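Local structure of UL37 (Suid herpesvirus 1, 5J2Z) at residues Glu37-Val42 and Trp78-Asp83; Glu450-Glu455 and Ala464-Leu469. The protein is a herpesvirus tegument protein that appears to guide retrograde axonal transport of alpha-herpesviruses and so promote neuroinvasion, this chain being its N-terminal half. The protein carries 5 engineered substitutions. All coordinates share one frame; numbering follows the deposited sequence.

Interaction 1: residues Glu37-Val42 and Trp78-Asp83. With CA (calcium ion), chain C; CA (calcium ion), chain G; CA (calcium ion), chain B; ACT (acetate ion), chain V.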
ATOM      1  N   GLU A  37     -14.070  -2.486  18.824  1.00 45.04           N
ATOM      2  CA  GLU A  37     -13.345  -2.343  20.077  1.00 40.50           C
ATOM      3  C   GLU A  37     -12.055  -1.557  19.864  1.00 41.04           C
ATOM      4  O   GLU A  37     -11.626  -1.302  18.734  1.00 45.99           O
ATOM      5  CB  GLU A  37     -13.026  -3.716  20.682  1.00 48.12           C
ATOM      6  CG  GLU A  37     -13.689  -3.972  22.047  1.00 62.52           C
ATOM      7  CD  GLU A  37     -15.199  -4.162  21.959  1.00 71.10           C
ATOM      8  OE1 GLU A  37     -15.672  -4.812  20.997  1.00 73.10           O
ATOM      9  OE2 GLU A  37     -15.909  -3.656  22.858  1.00 73.81           O
ATOM     10  N   THR A  38     -11.440  -1.158  20.975  1.00 35.47           N
ATOM     11  CA  THR A  38     -10.094  -0.607  20.975  1.00 35.39           C
ATOM     12  C   THR A  38      -9.213  -1.446  21.891  1.00 32.61           C
ATOM     13  O   THR A  38      -9.713  -2.079  22.816  1.00 39.24           O
ATOM     14  CB  THR A  38     -10.051   0.857  21.436  1.00 37.05           C
ATOM     15  OG1 THR A  38     -10.759   1.004  22.670  1.00 52.26           O
ATOM     16  CG2 THR A  38     -10.661   1.774  20.393  1.00 40.73           C
ATOM     17  N   PRO A  39      -7.903  -1.478  21.659  1.00 39.99           N
ATOM     18  CA  PRO A  39      -7.044  -2.307  22.519  1.00 30.86           C
ATOM     19  C   PRO A  39      -7.144  -1.931  23.998  1.00 42.61           C
ATOM     20  O   PRO A  39      -7.238  -2.814  24.863  1.00 37.38           O
ATOM     21  CB  PRO A  39      -5.638  -2.067  21.942  1.00 32.40           C
ATOM     22  CG  PRO A  39      -5.869  -1.472  20.565  1.00 34.93           C
ATOM     23  CD  PRO A  39      -7.123  -0.675  20.702  1.00 35.23           C
ATOM     24  N   ALA A  40      -7.132  -0.637  24.317  1.00 40.36           N
ATOM     25  CA  ALA A  40      -7.300  -0.239  25.710  1.00 35.63           C
ATOM     26  C   ALA A  40      -8.666  -0.664  26.248  1.00 38.25           C
ATOM     27  O   ALA A  40      -8.787  -1.002  27.434  1.00 35.11           O
ATOM     28  CB  ALA A  40      -7.105   1.272  25.851  1.00 33.40           C
ATOM     29  N   GLY A  41      -9.690  -0.653  25.388  1.00 34.25           N
ATOM     30  CA  GLY A  41     -11.030  -0.979  25.829  1.00 31.00           C
ATOM     31  C   GLY A  41     -11.204  -2.464  26.078  1.00 34.55           C
ATOM     32  O   GLY A  41     -11.868  -2.869  27.036  1.00 37.71           O
ATOM     33  N   VAL A  42     -10.602  -3.299  25.234  1.00 31.65           N
ATOM     34  CA  VAL A  42     -10.596  -4.728  25.517  1.00 34.05           C
ATOM     35  C   VAL A  42      -9.782  -5.006  26.775  1.00 33.87           C
ATOM     36  O   VAL A  42     -10.202  -5.764  27.657  1.00 28.55           O
ATOM     37  CB  VAL A  42     -10.057  -5.517  24.313  1.00 39.88           C
ATOM     38  CG1 VAL A  42     -10.004  -7.026  24.671  1.00 35.11           C
ATOM     39  CG2 VAL A  42     -10.908  -5.253  23.068  1.00 28.35           C
ATOM     40  N   TRP A  78     -11.146  -9.633  16.664  1.00 30.24           N
ATOM     41  CA  TRP A  78     -11.613  -9.613  15.290  1.00 23.87           C
ATOM     42  C   TRP A  78     -12.052  -8.217  14.869  1.00 33.02           C
ATOM     43  O   TRP A  78     -11.852  -7.817  13.716  1.00 34.95           O
ATOM     44  CB  TRP A  78     -12.762 -10.602  15.135  1.00 26.06           C
ATOM     45  CG  TRP A  78     -12.841 -11.254  13.792  1.00 33.70           C
ATOM     46  CD1 TRP A  78     -12.963 -10.634  12.574  1.00 31.02           C
ATOM     47  CD2 TRP A  78     -12.820 -12.661  13.526  1.00 40.29           C
ATOM     48  NE1 TRP A  78     -13.012 -11.572  11.570  1.00 34.44           N
ATOM     49  CE2 TRP A  78     -12.932 -12.824  12.124  1.00 39.02           C
ATOM     50  CE3 TRP A  78     -12.716 -13.804  14.337  1.00 37.44           C
ATOM     51  CZ2 TRP A  78     -12.939 -14.084  11.516  1.00 37.74           C
ATOM     52  CZ3 TRP A  78     -12.727 -15.051  13.736  1.00 34.60           C
ATOM     53  CH2 TRP A  78     -12.840 -15.182  12.334  1.00 39.93           C
ATOM     54  N   ARG A  79     -12.667  -7.470  15.784  1.00 30.95           N
ATOM     55  CA  ARG A  79     -13.223  -6.154  15.494  1.00 37.51           C
ATOM     56  C   ARG A  79     -12.440  -5.039  16.178  1.00 32.09           C
ATOM     57  O   ARG A  79     -12.969  -3.942  16.390  1.00 31.02           O
ATOM     58  CB  ARG A  79     -14.691  -6.099  15.909  1.00 48.67           C
ATOM     59  CG  ARG A  79     -15.672  -6.470  14.819  1.00 60.81           C
ATOM     60  CD  ARG A  79     -17.024  -6.759  15.439  1.00 70.94           C
ATOM     61  NE  ARG A  79     -16.923  -7.855  16.398  1.00 75.98           N
ATOM     62  CZ  ARG A  79     -17.947  -8.323  17.104  1.00 85.20           C
ATOM     63  NH1 ARG A  79     -19.144  -7.775  16.960  1.00 93.52           N
ATOM     64  NH2 ARG A  79     -17.776  -9.336  17.950  1.00 81.32           N
ATOM     65  N   LEU A  80     -11.193  -5.302  16.530  1.00 24.99           N
ATOM     66  CA  LEU A  80     -10.388  -4.319  17.228  1.00 33.10           C
ATOM     67  C   LEU A  80      -9.887  -3.267  16.244  1.00 31.37           C
ATOM     68  O   LEU A  80      -9.346  -3.608  15.188  1.00 25.47           O
ATOM     69  CB  LEU A  80      -9.215  -5.018  17.913  1.00 31.46           C
ATOM     70  CG  LEU A  80      -8.322  -4.121  18.754  1.00 34.86           C
ATOM     71  CD1 LEU A  80      -8.612  -4.378  20.221  1.00 38.75           C
ATOM     72  CD2 LEU A  80      -6.856  -4.357  18.421  1.00 35.73           C
ATOM     73  N   ARG A  81     -10.064  -1.996  16.592  1.00 36.05           N
ATOM     74  CA  ARG A  81      -9.570  -0.866  15.809  1.00 32.77           C
ATOM     75  C   ARG A  81      -8.355  -0.278  16.523  1.00 29.14           C
ATOM     76  O   ARG A  81      -8.477   0.236  17.638  1.00 39.39           O
ATOM     77  CB  ARG A  81     -10.675   0.180  15.631  1.00 32.52           C
ATOM     78  CG  ARG A  81     -10.201   1.549  15.170  1.00 54.13           C
ATOM     79  CD  ARG A  81     -11.231   2.634  15.496  1.00 65.86           C
ATOM     80  NE  ARG A  81     -12.579   2.240  15.098  1.00 70.88           N
ATOM     81  CZ  ARG A  81     -13.689   2.643  15.708  1.00 70.98           C
ATOM     82  NH1 ARG A  81     -13.618   3.456  16.754  1.00 67.27           N
ATOM     83  NH2 ARG A  81     -14.871   2.221  15.276  1.00 73.25           N
ATOM     84  N   HIS A  82      -7.192  -0.357  15.886  1.00 29.43           N
ATOM     85  CA  HIS A  82      -5.928   0.062  16.474  1.00 27.30           C
ATOM     86  C   HIS A  82      -5.320   1.224  15.696  1.00 24.98           C
ATOM     87  O   HIS A  82      -5.319   1.223  14.465  1.00 31.67           O
ATOM     88  CB  HIS A  82      -4.932  -1.105  16.494  1.00 28.62           C
ATOM     89  CG  HIS A  82      -3.606  -0.763  17.099  1.00 25.47           C
ATOM     90  ND1 HIS A  82      -3.482  -0.128  18.318  1.00 25.35           N
ATOM     91  CD2 HIS A  82      -2.345  -0.974  16.654  1.00 21.12           C
ATOM     92  CE1 HIS A  82      -2.202   0.043  18.594  1.00 24.20           C
ATOM     93  NE2 HIS A  82      -1.492  -0.468  17.604  1.00 22.75           N
ATOM     94  N   ASP A  83      -4.768   2.189  16.428  1.00 29.00           N
ATOM     95  CA  ASP A  83      -4.051   3.334  15.868  1.00 24.05           C
ATOM     96  C   ASP A  83      -2.595   2.932  15.632  1.00 26.28           C
ATOM     97  O   ASP A  83      -1.783   2.934  16.556  1.00 28.21           O
ATOM     98  CB  ASP A  83      -4.160   4.510  16.829  1.00 26.29           C
ATOM     99  CG  ASP A  83      -3.399   5.746  16.356  1.00 38.63           C
ATOM    100  OD1 ASP A  83      -2.587   5.650  15.409  1.00 44.80           O
ATOM    101  OD2 ASP A  83      -3.611   6.821  16.946  1.00 30.19           O
TER
HETATM  102 CA    CA C 502      -2.747   8.413  15.094  1.00 25.04          CA
HETATM  103 CA    CA G 506      -6.406   2.654  12.670  1.00 40.67          CA
HETATM  104 CA    CA B 501      -2.918   7.789  19.136  1.00 22.19          CA
HETATM  105  C   ACT V 521      -8.663   0.459  11.956  1.00 68.71           C
HETATM  106  O   ACT V 521      -8.840   1.700  12.109  1.00 59.53           O
HETATM  107  OXT ACT V 521      -7.702  -0.071  12.575  1.00 71.43           O
HETATM  108  CH3 ACT V 521      -9.551  -0.372  11.075  1.00 69.71           C
HETATM  109  O   HOH W   1      -4.916   6.831  19.946  1.00 20.54           O

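Interaction 2: residues Glu450-Glu455 and Ala464-Leu469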
ATOM      1  N   GLU A 450     -14.388 -24.878  16.045  1.00 55.99           N
ATOM      2  CA  GLU A 450     -14.569 -24.681  17.477  1.00 57.06           C
ATOM      3  C   GLU A 450     -16.033 -24.814  17.865  1.00 56.92           C
ATOM      4  O   GLU A 450     -16.355 -25.408  18.900  1.00 56.21           O
ATOM      5  CB  GLU A 450     -14.006 -23.323  17.897  1.00 52.49           C
ATOM      6  CG  GLU A 450     -12.492 -23.267  17.814  1.00 54.01           C
ATOM      7  CD  GLU A 450     -11.829 -24.448  18.514  1.00 63.50           C
ATOM      8  OE1 GLU A 450     -12.428 -25.004  19.465  1.00 71.35           O
ATOM      9  OE2 GLU A 450     -10.709 -24.827  18.110  1.00 58.32           O
ATOM     10  N   VAL A 451     -16.939 -24.276  17.044  1.00 54.90           N
ATOM     11  CA  VAL A 451     -18.361 -24.477  17.308  1.00 50.28           C
ATOM     12  C   VAL A 451     -18.709 -25.954  17.212  1.00 65.10           C
ATOM     13  O   VAL A 451     -19.450 -26.487  18.049  1.00 66.28           O
ATOM     14  CB  VAL A 451     -19.220 -23.636  16.351  1.00 50.93           C
ATOM     15  CG1 VAL A 451     -20.661 -24.120  16.382  1.00 54.49           C
ATOM     16  CG2 VAL A 451     -19.145 -22.171  16.734  1.00 57.60           C
ATOM     17  N   ALA A 452     -18.185 -26.638  16.190  1.00 64.57           N
ATOM     18  CA  ALA A 452     -18.440 -28.068  16.056  1.00 64.17           C
ATOM     19  C   ALA A 452     -18.039 -28.804  17.325  1.00 66.15           C
ATOM     20  O   ALA A 452     -18.799 -29.628  17.847  1.00 70.93           O
ATOM     21  CB  ALA A 452     -17.699 -28.630  14.842  1.00 56.18           C
ATOM     22  N   ALA A 453     -16.846 -28.504  17.848  1.00 63.11           N
ATOM     23  CA  ALA A 453     -16.414 -29.127  19.093  1.00 57.02           C
ATOM     24  C   ALA A 453     -17.400 -28.838  20.218  1.00 63.34           C
ATOM     25  O   ALA A 453     -17.775 -29.741  20.981  1.00 67.18           O
ATOM     26  CB  ALA A 453     -15.012 -28.642  19.462  1.00 52.12           C
ATOM     27  N   ALA A 454     -17.844 -27.585  20.326  1.00 62.28           N
ATOM     28  CA  ALA A 454     -18.816 -27.223  21.351  1.00 65.73           C
ATOM     29  C   ALA A 454     -20.115 -28.008  21.190  1.00 65.18           C
ATOM     30  O   ALA A 454     -20.673 -28.510  22.173  1.00 62.79           O
ATOM     31  CB  ALA A 454     -19.077 -25.720  21.307  1.00 64.55           C
ATOM     32  N   GLU A 455     -20.616 -28.122  19.958  1.00 63.65           N
ATOM     33  CA  GLU A 455     -21.809 -28.926  19.716  1.00 72.68           C
ATOM     34  C   GLU A 455     -21.615 -30.352  20.216  1.00 77.94           C
ATOM     35  O   GLU A 455     -22.404 -30.850  21.026  1.00 87.66           O
ATOM     36  CB  GLU A 455     -22.159 -28.916  18.230  1.00 79.34           C
ATOM     37  CG  GLU A 455     -22.508 -27.540  17.709  1.00 87.25           C
ATOM     38  CD  GLU A 455     -22.749 -27.522  16.214  1.00 89.53           C
ATOM     39  OE1 GLU A 455     -22.414 -28.517  15.536  1.00 87.66           O
ATOM     40  OE2 GLU A 455     -23.278 -26.505  15.721  1.00 89.86           O
ATOM     41  N   ALA A 464     -27.287 -23.294  18.036  1.00 84.46           N
ATOM     42  CA  ALA A 464     -27.602 -21.929  17.633  1.00 77.04           C
ATOM     43  C   ALA A 464     -26.334 -21.133  17.354  1.00 82.90           C
ATOM     44  O   ALA A 464     -26.309 -20.312  16.431  1.00 78.67           O
ATOM     45  CB  ALA A 464     -28.438 -21.237  18.709  1.00 81.25           C
ATOM     46  N   ALA A 465     -25.275 -21.368  18.133  1.00 82.27           N
ATOM     47  CA  ALA A 465     -24.023 -20.663  17.902  1.00 82.74           C
ATOM     48  C   ALA A 465     -23.534 -20.843  16.469  1.00 76.52           C
ATOM     49  O   ALA A 465     -22.930 -19.924  15.901  1.00 69.79           O
ATOM     50  CB  ALA A 465     -22.968 -21.143  18.901  1.00 84.11           C
ATOM     51  N   ARG A 466     -23.796 -22.006  15.863  1.00 74.74           N
ATOM     52  CA  ARG A 466     -23.289 -22.261  14.518  1.00 73.36           C
ATOM     53  C   ARG A 466     -23.943 -21.338  13.502  1.00 75.23           C
ATOM     54  O   ARG A 466     -23.255 -20.669  12.727  1.00 71.72           O
ATOM     55  CB  ARG A 466     -23.510 -23.722  14.124  1.00 75.32           C
ATOM     56  CG  ARG A 466     -23.263 -23.991  12.637  1.00 74.33           C
ATOM     57  CD  ARG A 466     -23.388 -25.473  12.271  1.00 72.71           C
ATOM     58  NE  ARG A 466     -22.445 -26.298  13.022  1.00 70.27           N
ATOM     59  CZ  ARG A 466     -21.141 -26.367  12.772  1.00 70.51           C
ATOM     60  NH1 ARG A 466     -20.611 -25.658  11.784  1.00 75.72           N
ATOM     61  NH2 ARG A 466     -20.363 -27.146  13.513  1.00 65.81           N
ATOM     62  N   GLU A 467     -25.271 -21.291  13.485  1.00 82.16           N
ATOM     63  CA  GLU A 467     -25.937 -20.503  12.457  1.00 86.17           C
ATOM     64  C   GLU A 467     -25.800 -19.003  12.695  1.00 81.95           C
ATOM     65  O   GLU A 467     -26.022 -18.219  11.764  1.00 79.52           O
ATOM     66  CB  GLU A 467     -27.406 -20.898  12.365  1.00 92.06           C
ATOM     67  CG  GLU A 467     -28.092 -20.335  11.145  1.00101.55           C
ATOM     68  CD  GLU A 467     -29.510 -20.834  11.008  1.00116.48           C
ATOM     69  OE1 GLU A 467     -29.869 -21.792  11.728  1.00118.71           O
ATOM     70  OE2 GLU A 467     -30.264 -20.268  10.186  1.00124.38           O
ATOM     71  N   ALA A 468     -25.436 -18.588  13.911  1.00 78.00           N
ATOM     72  CA  ALA A 468     -25.232 -17.170  14.188  1.00 73.55           C
ATOM     73  C   ALA A 468     -23.830 -16.734  13.788  1.00 71.90           C
ATOM     74  O   ALA A 468     -23.660 -15.775  13.029  1.00 74.78           O
ATOM     75  CB  ALA A 468     -25.480 -16.876  15.666  1.00 72.18           C
ATOM     76  N   LEU A 469     -22.812 -17.426  14.296  1.00 67.09           N
ATOM     77  CA  LEU A 469     -21.456 -17.161  13.834  1.00 68.71           C
ATOM     78  C   LEU A 469     -21.353 -17.335  12.325  1.00 74.76           C
ATOM     79  O   LEU A 469     -20.678 -16.551  11.644  1.00 73.25           O
ATOM     80  CB  LEU A 469     -20.476 -18.076  14.562  1.00 62.99           C
ATOM     81  CG  LEU A 469     -20.302 -17.633  16.009  1.00 63.17           C
ATOM     82  CD1 LEU A 469     -19.629 -18.722  16.851  1.00 61.61           C
ATOM     83  CD2 LEU A 469     -19.509 -16.321  16.021  1.00 57.57           C
TER

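Interaction 1: residues Glu37-Val42 and Trp78-Asp83
A single backbone bridge, Glu37 with Leu80, joins the start of helix 39-58 to the loop that leaves helix 63-78, in a largely buried part of an all-helical fold. Glu37 supplies both bonds: its N donates to Arg79 O at 3.0 Å, and its O accepts from Arg81 N at 2.7 Å. Beyond the bridge the contact turns apolar. Leu80 turns CG away from its own backbone N (chi1 -177°), which carries CD1 to 3.3 Å from Pro39 N and also against Val42 CG2, while CD2 lies 3.7 Å from Pro39 CG. The same Pro39 CG comes within 3.5 Å of His82 ND1, meeting the imidazole obliquely, and the far nitrogen, NE2, is held by Gly87 O. Leu91 of helix 89-98 also touches Pro39 and Leu80. Thr38 is the N-cap of helix 39-58; its OG1 takes only a weak bond from Gly41 N. Past the bridge the loop becomes metal-binding. His82 O coordinates one calcium ion at 2.5 Å together with Asp179 and an acetate probably from the crystallisation liquor. The Asp83 carboxylate binds a second calcium through both oxygens, shared with Asp85, and OD2 bridges to a third at 2.5 Å, shared with Glu86. The loop between helices 63-78 and 89-98 is thus a multi-calcium site, to which Asp179 contributes from a distant part of the chain.

Interaction 2: residues Glu450-Glu455 and Ala464-Leu469
Arg466 reaches from helix 464-479 across to helix 438-457, where its guanidinium is gripped side-on by Glu455. NE bonds to Glu455 OE2 at 2.8 Å and NH2 to Glu455 OE1 at 3.2 Å, one nitrogen for each oxygen, with a weak third bond from NE to OE1. The two flat groups do not lie in a common plane: they are turned 69° against each other. Glu455 OE1 sits in the plane of the guanidinium yet is approached from above its own carboxylate, whereas OE2 is met on its syn side, somewhat out of the carboxylate plane. The arginine runs out straight through CG and CD and then bends at chi3 (-59°), which swings its flat end over the neighbouring helix. There Ala452 CB borders the guanidinium edge, 3.3 Å from NH2, and Val451 CG1 lies over one face, offset toward the rim. The branches of Val451 divide the work: CG1 also packs on Arg466 CB at 3.7 Å, while CG2 points to Leu469 CD1, 3.5 Å away. The segments run antiparallel, their axes at 164° and 9.5 Å apart at closest approach, forming a helical hairpin. Val67 of helix 63-78 also touches Leu469, and Phe31 of helix 20-32 meets both Ala465 and Leu469. Glu455 OE2 is additionally hydrogen-bonded to Ser463 OG, in the turn between the helices, so that oxygen has two polar partners. A buried carboxylate is thus answered by an arginine whose guanidinium has valine over one face and alanine at its edge; the ion pair would be expected to favour the charged form of Glu455 and ties together the two arms of the hairpin next to their connecting turn.

Overall arrangement
Both contacts are mostly buried and lie on the same side of the chain's centre, but they do not touch: their centres are 24 Å apart and their nearest atoms about 7 Å. Interaction 1 joins a helix start to a loop through two backbone bonds and an apolar patch, and that loop goes on to bind calcium; interaction 2 joins two regular helices mainly through side chains, which make all its polar bonds, away from the metal sites. Helix 63-78 relates the two, since 78-83 continues from its end while its Val67 meets residues of both 450-455 and 464-469. Trp78, in 78-83, also touches helices 438-457 and 464-479. Charge serves metal binding in the first and an ion pair in the second.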